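Local coordinates for conjugal transfer protein TRWB (PDB 1E9R) that acts as a coupling protein in bacterial conjugation, and probably works as a ring-shaped, nucleotide-driven motor on DNA, at residues Pro46-Ala51 with Val407-Asn412; Ala51-Leu56 with Lys303-Gly308. All coordinates share one frame; numbering follows the deposited sequence.

In the fold
Contacts 1 and 2 involve the two halves of one loop, which runs from strand 45-46 to strand 56-59. Their centres lie about 12 Å apart, and they share Ala51. Along the chain the order is 46-51, 51-56, 303-308 and 407-412, with contact 2 nested inside the loop that contact 1 closes. Contact 1 ties the loop to the end of strand 404-408. Contact 2 ties it to the turn before strand 309-315. Strands 56-59, 309-315 and 404-408 belong to the large mixed sheet; strand 45-46 pairs with 41-42 instead. Both contacts also touch a second subunit, so these loops, at one end of the sheet's strands, lie near a subunit interface of the six-chain assembly.

Contact 1: Pro46-Ala51 with Val407-Asn412; sequences PMPRDA and VGFAGN
Pro48 lies on the ring of Phe409. Its CD sits 3.5 Å from the centroid of the Phe409 ring and only 6° off the ring normal. This is a CH-pi contact over the middle of the face. CD is bonded to the amide nitrogen, which probably makes its hydrogens slightly positive and suited to the pi cloud. The opposite face of the ring is met by CG1 of Val407, two residues earlier in the same segment. It lies nearer the rim, 3.5 Å above the plane. The ring is thus sandwiched between proline and valine.

Phe409 CG stands anti to its carbonyl carbon (chi1 -69°), which sends the ring across to 46-51. The far end of the ring meets Met47. Phe409 CZ is 3.8 Å from Met47 CA, and Phe409 CE1 is 3.9 Å from Met47 CG. Pro46 O also approaches the ring, obliquely, 3.8 Å from Phe409 CE2. Thr33 OG1, on helix 26-33, hydrogen-bonds this same oxygen. Within the turn, Ala51 N bonds to Pro48 O at 2.8 Å.

With an alanine at Phe409, Pro48 CD and Met47 would probably lose the surface they rest on, and a gap is likely to open between the loop and the end of strand 404-408. Ala410 N bonds to Ser339 OG, which helps tie the backbone just past the ring to strand 339-342. The chemistry across the interface is therefore dispersion and CH-pi attraction. It joins loop to sheet through ring shape, while Pro46 O and Ala410 N bond to Thr33 and Ser339.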
# COMPACT_ATOMS: atom_id res chain seq x y z
N PRO B 46 21.23 -31.86 22.26
CA PRO B 46 20.29 -32.91 21.86
C PRO B 46 18.89 -32.34 21.65
O PRO B 46 18.37 -31.59 22.48
CB PRO B 46 20.37 -33.92 23.00
CG PRO B 46 20.72 -33.08 24.17
CD PRO B 46 21.75 -32.12 23.61
N MET B 47 18.29 -32.71 20.53
CA MET B 47 16.98 -32.23 20.19
C MET B 47 15.87 -33.06 20.82
O MET B 47 15.85 -34.28 20.70
CB MET B 47 16.85 -32.21 18.66
CG MET B 47 15.46 -31.91 18.14
SD MET B 47 15.52 -31.43 16.41
CE MET B 47 14.09 -30.33 16.35
N PRO B 48 14.94 -32.40 21.53
CA PRO B 48 13.84 -33.12 22.15
C PRO B 48 13.16 -33.93 21.07
O PRO B 48 12.80 -33.40 20.02
CB PRO B 48 12.95 -32.00 22.67
CG PRO B 48 13.94 -30.96 23.04
CD PRO B 48 14.91 -30.97 21.89
N ARG B 49 13.00 -35.22 21.32
CA ARG B 49 12.37 -36.11 20.36
C ARG B 49 11.02 -35.61 19.86
O ARG B 49 10.72 -35.70 18.68
CB ARG B 49 12.19 -37.49 20.99
CG ARG B 49 13.39 -38.41 20.89
CD ARG B 49 13.27 -39.24 19.65
NE ARG B 49 14.13 -40.40 19.74
CZ ARG B 49 14.04 -41.45 18.92
NH1 ARG B 49 13.11 -41.45 17.97
NH2 ARG B 49 14.88 -42.47 19.05
N ASP B 50 10.22 -35.07 20.78
CA ASP B 50 8.89 -34.58 20.44
C ASP B 50 8.94 -33.31 19.59
O ASP B 50 7.93 -32.88 19.02
CB ASP B 50 8.08 -34.31 21.72
CG ASP B 50 8.69 -33.22 22.60
OD1 ASP B 50 8.80 -32.06 22.15
OD2 ASP B 50 9.08 -33.52 23.75
N ALA B 51 10.13 -32.72 19.49
CA ALA B 51 10.32 -31.50 18.73
C ALA B 51 10.64 -31.83 17.27
O ALA B 51 10.34 -31.05 16.37
CB ALA B 51 11.43 -30.69 19.33
N VAL B 407 19.91 -21.44 20.28
CA VAL B 407 19.00 -22.55 20.08
C VAL B 407 17.74 -22.41 20.93
O VAL B 407 17.81 -22.34 22.16
CB VAL B 407 19.69 -23.89 20.43
CG1 VAL B 407 18.75 -25.06 20.15
CG2 VAL B 407 20.97 -24.03 19.62
N GLY B 408 16.58 -22.37 20.26
CA GLY B 408 15.31 -22.24 20.94
C GLY B 408 14.32 -23.31 20.50
O GLY B 408 13.58 -23.13 19.55
N PHE B 409 14.32 -24.44 21.20
CA PHE B 409 13.43 -25.54 20.88
C PHE B 409 11.99 -25.18 21.19
O PHE B 409 11.73 -24.29 22.00
CB PHE B 409 13.83 -26.79 21.65
CG PHE B 409 15.14 -27.38 21.20
CD1 PHE B 409 15.30 -27.84 19.90
CD2 PHE B 409 16.22 -27.48 22.07
CE1 PHE B 409 16.52 -28.40 19.46
CE2 PHE B 409 17.44 -28.03 21.65
CZ PHE B 409 17.59 -28.49 20.35
N ALA B 410 11.06 -25.88 20.55
CA ALA B 410 9.63 -25.64 20.73
C ALA B 410 9.21 -25.86 22.17
O ALA B 410 9.90 -26.54 22.93
CB ALA B 410 8.84 -26.56 19.81
N GLY B 411 8.06 -25.29 22.54
CA GLY B 411 7.57 -25.45 23.89
C GLY B 411 8.24 -24.58 24.93
O GLY B 411 8.85 -23.55 24.62
N ASN B 412 8.14 -25.01 26.19
CA ASN B 412 8.69 -24.27 27.31
C ASN B 412 10.13 -24.65 27.61
O ASN B 412 10.42 -25.26 28.64
CB ASN B 412 7.79 -24.50 28.52
CG ASN B 412 8.14 -23.61 29.67
OD1 ASN B 412 8.45 -22.43 29.49
ND2 ASN B 412 8.08 -24.16 30.88

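Contact 2: Ala51-Leu56 with Lys303-Gly308; sequences AEPRHL and KGRKAG
A water links His55 to Gly304. It lies in the plane of the His55 ring, at its edge, 3.1 Å from His55 NE2. It accepts a weak hydrogen bond from Gly304 N at 2.9 Å. His55 NE2 also has a weak bond to Leu301 O, and ND1 is bonded to Val311 N, so both ring nitrogens have partners, which probably limits the ring's rotation. Pro53 O lies over one face of the ring, toward its rim.

The direct contact is between Pro53 and Arg305. Arg305 CG is anti to the backbone N (chi1 161°), and the chain then bends at chi3 (-86°). This turns one face of the guanidinium to Pro53 CG, which lies 3.4 Å from Arg305 NH2 and 3.6 Å from Arg305 CZ. Arg54 runs alongside Arg305, with its CG 4.0 Å from Arg305 NH2. The two guanidinium planes are turned 58° apart. Their like charges are probably eased by Asp50 and by Asp402 of the second subunit, which both form salt bridges with Arg54.

Each segment leads into a strand of the central sheet, 56-59 or 309-315. These strands are parallel neighbours, and Leu56 pairs with Val311 and Ala313. The contact thus joins two loops that enter adjacent parallel strands, as in P-loop NTPase folds, at the opposite end of strand 56-59 from the probable Walker A loop.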
# COMPACT_ATOMS: atom_id res chain seq x y z
N ALA B 51 10.13 -32.72 19.49
CA ALA B 51 10.32 -31.50 18.73
C ALA B 51 10.64 -31.83 17.27
O ALA B 51 10.34 -31.05 16.37
CB ALA B 51 11.43 -30.69 19.33
N GLU B 52 11.24 -33.00 17.05
CA GLU B 52 11.62 -33.41 15.70
C GLU B 52 10.55 -33.24 14.62
O GLU B 52 10.81 -32.62 13.59
CB GLU B 52 12.08 -34.86 15.73
CG GLU B 52 13.44 -35.04 16.34
CD GLU B 52 13.81 -36.49 16.43
OE1 GLU B 52 13.27 -37.29 15.64
OE2 GLU B 52 14.65 -36.82 17.29
N PRO B 53 9.35 -33.80 14.82
CA PRO B 53 8.30 -33.67 13.81
C PRO B 53 7.56 -32.33 13.82
O PRO B 53 6.58 -32.16 13.09
CB PRO B 53 7.40 -34.86 14.11
CG PRO B 53 7.49 -34.96 15.59
CD PRO B 53 8.95 -34.76 15.87
N ARG B 54 8.03 -31.38 14.63
CA ARG B 54 7.44 -30.05 14.68
C ARG B 54 8.35 -29.06 13.94
O ARG B 54 8.12 -27.85 13.93
CB ARG B 54 7.17 -29.62 16.13
CG ARG B 54 5.92 -30.29 16.73
CD ARG B 54 5.51 -29.74 18.11
NE ARG B 54 6.51 -29.97 19.17
CZ ARG B 54 6.37 -29.58 20.45
NH1 ARG B 54 5.27 -28.94 20.83
NH2 ARG B 54 7.32 -29.84 21.34
N HIS B 55 9.38 -29.61 13.32
CA HIS B 55 10.31 -28.87 12.47
C HIS B 55 11.23 -27.82 13.07
O HIS B 55 10.98 -27.30 14.15
CB HIS B 55 9.51 -28.29 11.30
CG HIS B 55 8.45 -29.21 10.80
ND1 HIS B 55 8.74 -30.49 10.36
CD2 HIS B 55 7.10 -29.10 10.78
CE1 HIS B 55 7.61 -31.12 10.10
NE2 HIS B 55 6.60 -30.31 10.35
N LEU B 56 12.29 -27.53 12.32
CA LEU B 56 13.32 -26.59 12.73
C LEU B 56 13.69 -25.60 11.64
O LEU B 56 14.01 -25.99 10.50
CB LEU B 56 14.58 -27.36 13.12
CG LEU B 56 15.77 -26.52 13.61
CD1 LEU B 56 15.45 -25.99 15.00
CD2 LEU B 56 17.03 -27.36 13.65
N LYS B 303 0.57 -31.26 8.41
CA LYS B 303 -0.14 -32.53 8.45
C LYS B 303 0.73 -33.75 8.26
O LYS B 303 0.21 -34.85 8.02
CB LYS B 303 -1.21 -32.51 7.37
CG LYS B 303 -1.95 -31.19 7.27
CD LYS B 303 -2.92 -31.18 6.12
CE LYS B 303 -3.70 -29.87 6.10
NZ LYS B 303 -4.73 -29.86 5.00
N GLY B 304 2.05 -33.59 8.38
CA GLY B 304 2.93 -34.72 8.17
C GLY B 304 3.48 -35.47 9.36
O GLY B 304 4.38 -36.29 9.20
N ARG B 305 2.95 -35.21 10.56
CA ARG B 305 3.43 -35.88 11.77
C ARG B 305 3.12 -37.37 11.77
O ARG B 305 3.92 -38.18 12.27
CB ARG B 305 2.83 -35.23 13.03
CG ARG B 305 2.92 -36.12 14.26
CD ARG B 305 2.18 -35.52 15.44
NE ARG B 305 3.04 -34.61 16.19
CZ ARG B 305 4.12 -34.99 16.87
NH1 ARG B 305 4.45 -36.28 16.91
NH2 ARG B 305 4.85 -34.09 17.52
N LYS B 306 1.97 -37.74 11.22
CA LYS B 306 1.57 -39.13 11.15
C LYS B 306 2.51 -39.90 10.23
O LYS B 306 2.71 -41.10 10.38
CB LYS B 306 0.13 -39.25 10.65
CG LYS B 306 -0.87 -39.81 11.66
CD LYS B 306 -0.88 -39.03 12.98
CE LYS B 306 -2.12 -39.37 13.82
NZ LYS B 306 -2.29 -40.84 14.04
N ALA B 307 3.08 -39.19 9.25
CA ALA B 307 4.00 -39.82 8.32
C ALA B 307 5.41 -39.80 8.87
O ALA B 307 6.29 -40.48 8.35
CB ALA B 307 3.96 -39.10 6.98
N GLY B 308 5.63 -39.04 9.94
CA GLY B 308 6.95 -38.98 10.55
C GLY B 308 7.87 -38.03 9.83
O GLY B 308 9.09 -38.23 9.82
O HOH W 1 4.39 -32.33 9.63